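2,3-dihydroxybenzoate-AMP ligase (Mycobacterium smegmatis, PDB 5KEI) belongs to the AMP-binding (ANL) enzyme superfamily, joining a large AMP-binding region to a smaller C-terminal domain. Local coordinates at residues Asp159-Leu164 with Ala181-Trp186. Numbering follows the deposited sequence.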
# COMPACT_ATOMS: atom_id res chain seq x y z
N ASP A 159 -18.16 -17.34 -6.39
CA ASP A 159 -18.17 -17.30 -7.86
C ASP A 159 -16.89 -16.68 -8.38
O ASP A 159 -16.45 -16.96 -9.51
CB ASP A 159 -19.37 -16.51 -8.40
CG ASP A 159 -20.68 -17.20 -8.14
OD1 ASP A 159 -21.17 -17.92 -9.05
OD2 ASP A 159 -21.23 -17.03 -7.03
N LEU A 160 -16.33 -15.80 -7.56
CA LEU A 160 -15.06 -15.14 -7.81
C LEU A 160 -13.92 -16.13 -7.77
O LEU A 160 -13.08 -16.17 -8.68
CB LEU A 160 -14.83 -14.04 -6.77
CG LEU A 160 -13.39 -13.59 -6.58
CD1 LEU A 160 -12.94 -12.77 -7.78
CD2 LEU A 160 -13.26 -12.81 -5.29
N ALA A 161 -13.88 -16.93 -6.72
CA ALA A 161 -12.85 -17.94 -6.58
C ALA A 161 -12.90 -18.93 -7.75
O ALA A 161 -11.86 -19.34 -8.27
CB ALA A 161 -12.99 -18.66 -5.25
N ARG A 162 -14.12 -19.27 -8.18
CA ARG A 162 -14.33 -20.23 -9.26
C ARG A 162 -13.77 -19.72 -10.58
O ARG A 162 -13.05 -20.44 -11.27
CB ARG A 162 -15.82 -20.58 -9.40
CG ARG A 162 -16.33 -21.54 -8.31
CD ARG A 162 -17.73 -22.08 -8.57
NE ARG A 162 -18.76 -21.15 -8.13
CZ ARG A 162 -19.44 -21.25 -6.98
NH1 ARG A 162 -19.20 -22.25 -6.14
NH2 ARG A 162 -20.36 -20.35 -6.68
N GLU A 163 -14.05 -18.47 -10.92
CA GLU A 163 -13.50 -17.94 -12.16
C GLU A 163 -11.99 -17.67 -12.03
O GLU A 163 -11.27 -17.71 -13.03
CB GLU A 163 -14.25 -16.67 -12.58
CG GLU A 163 -15.77 -16.86 -12.82
CD GLU A 163 -16.17 -18.11 -13.63
OE1 GLU A 163 -15.36 -18.64 -14.44
OE2 GLU A 163 -17.32 -18.57 -13.44
N LEU A 164 -11.51 -17.42 -10.81
CA LEU A 164 -10.08 -17.19 -10.57
C LEU A 164 -9.20 -18.43 -10.82
O LEU A 164 -8.18 -18.35 -11.49
CB LEU A 164 -9.84 -16.70 -9.14
CG LEU A 164 -8.38 -16.31 -8.92
CD1 LEU A 164 -8.02 -15.16 -9.85
CD2 LEU A 164 -8.07 -15.95 -7.47
N ALA A 181 -18.72 -24.26 0.20
CA ALA A 181 -19.21 -25.00 -0.98
C ALA A 181 -18.18 -26.07 -1.40
O ALA A 181 -17.81 -26.94 -0.60
CB ALA A 181 -19.52 -24.04 -2.14
N GLU A 182 -17.69 -25.98 -2.64
CA GLU A 182 -16.76 -26.99 -3.20
C GLU A 182 -15.34 -26.83 -2.67
O GLU A 182 -14.49 -27.70 -2.87
CB GLU A 182 -16.73 -26.87 -4.71
CG GLU A 182 -16.43 -25.43 -5.08
CD GLU A 182 -17.32 -24.88 -6.14
OE1 GLU A 182 -16.92 -24.87 -7.32
OE2 GLU A 182 -18.45 -24.46 -5.79
N PHE A 183 -15.07 -25.71 -2.00
CA PHE A 183 -13.73 -25.37 -1.57
C PHE A 183 -13.47 -25.80 -0.14
O PHE A 183 -14.31 -26.46 0.47
CB PHE A 183 -13.49 -23.87 -1.70
CG PHE A 183 -13.77 -23.34 -3.07
CD1 PHE A 183 -12.92 -23.62 -4.12
CD2 PHE A 183 -14.88 -22.55 -3.29
CE1 PHE A 183 -13.18 -23.12 -5.38
CE2 PHE A 183 -15.14 -22.04 -4.56
CZ PHE A 183 -14.29 -22.33 -5.60
N LEU A 184 -12.31 -25.41 0.37
CA LEU A 184 -11.88 -25.71 1.74
C LEU A 184 -12.50 -24.75 2.75
O LEU A 184 -12.74 -23.59 2.44
CB LEU A 184 -10.36 -25.63 1.84
CG LEU A 184 -9.53 -26.73 1.18
CD1 LEU A 184 -8.19 -26.17 0.70
CD2 LEU A 184 -9.32 -27.86 2.16
N SER A 185 -12.76 -25.24 3.96
CA SER A 185 -13.27 -24.40 5.05
C SER A 185 -12.10 -23.85 5.85
O SER A 185 -11.27 -24.62 6.32
CB SER A 185 -14.20 -25.18 5.97
OG SER A 185 -14.74 -24.35 6.99
N TRP A 186 -12.05 -22.52 6.00
CA TRP A 186 -10.97 -21.89 6.74
C TRP A 186 -10.97 -22.38 8.19
O TRP A 186 -9.92 -22.65 8.76
CB TRP A 186 -11.08 -20.37 6.69
CG TRP A 186 -10.15 -19.67 7.65
CD1 TRP A 186 -10.46 -19.18 8.89
CD2 TRP A 186 -8.76 -19.39 7.45
NE1 TRP A 186 -9.35 -18.61 9.47
CE2 TRP A 186 -8.29 -18.72 8.60
CE3 TRP A 186 -7.86 -19.64 6.41
CZ2 TRP A 186 -6.98 -18.31 8.74
CZ3 TRP A 186 -6.56 -19.23 6.55
CH2 TRP A 186 -6.13 -18.57 7.70
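Arg162 meets Glu182 and Phe183 where a helix of a beta-alpha-beta crossover faces the loop leading into an edge strand. Helix 158-167 joins the parallel neighbours 145-149 and 173-177. The chain then runs through Ala181-Phe183 into strand 184-185, the outermost strand on that side of a mixed, mostly parallel sheet.

The Arg162 side chain can be followed outward from the helix. CB lies 4.5 Å from CZ of Phe183, a loose approach. CG comes closer, to 3.5 Å from the same CZ, and reaches the ring at its edge. The next methylene, CD, lies 3.2 Å from OE1 of Glu182. The chain then bends, with chi3 at -83°, and this turns the guanidinium across the Glu182 side chain. NH1 contacts OE2 of Glu182 in a salt bridge and hydrogen bond modelled at 2.4 Å. That length is too short to be trusted, so the bent N-H...O angle of 126° is doubtful as well. The guanidinium and carboxylate planes are 33° apart, and OE2 sits at the guanidinium edge.

Asp159, one turn earlier on the helix, approaches that group at its edge as well. Arg162 therefore links two acids in a small surface network, probably balancing part of their charge.

Closer to the sheet the contact is apolar. CB of Ala161 comes 3.9 Å from CZ of Phe183, oblique to the ring. Both side chains also touch Val174 of strand 173-177, and Ala161 also touches Leu146 of the adjacent strand 145-149. One face of the Phe183 ring is covered by its own neighbour, as Glu182 CG lies 3.6 Å above the ring centre. At the far end of the network, Arg162 NH2 forms a long salt bridge of 3.4 Å to Asp159 OD2.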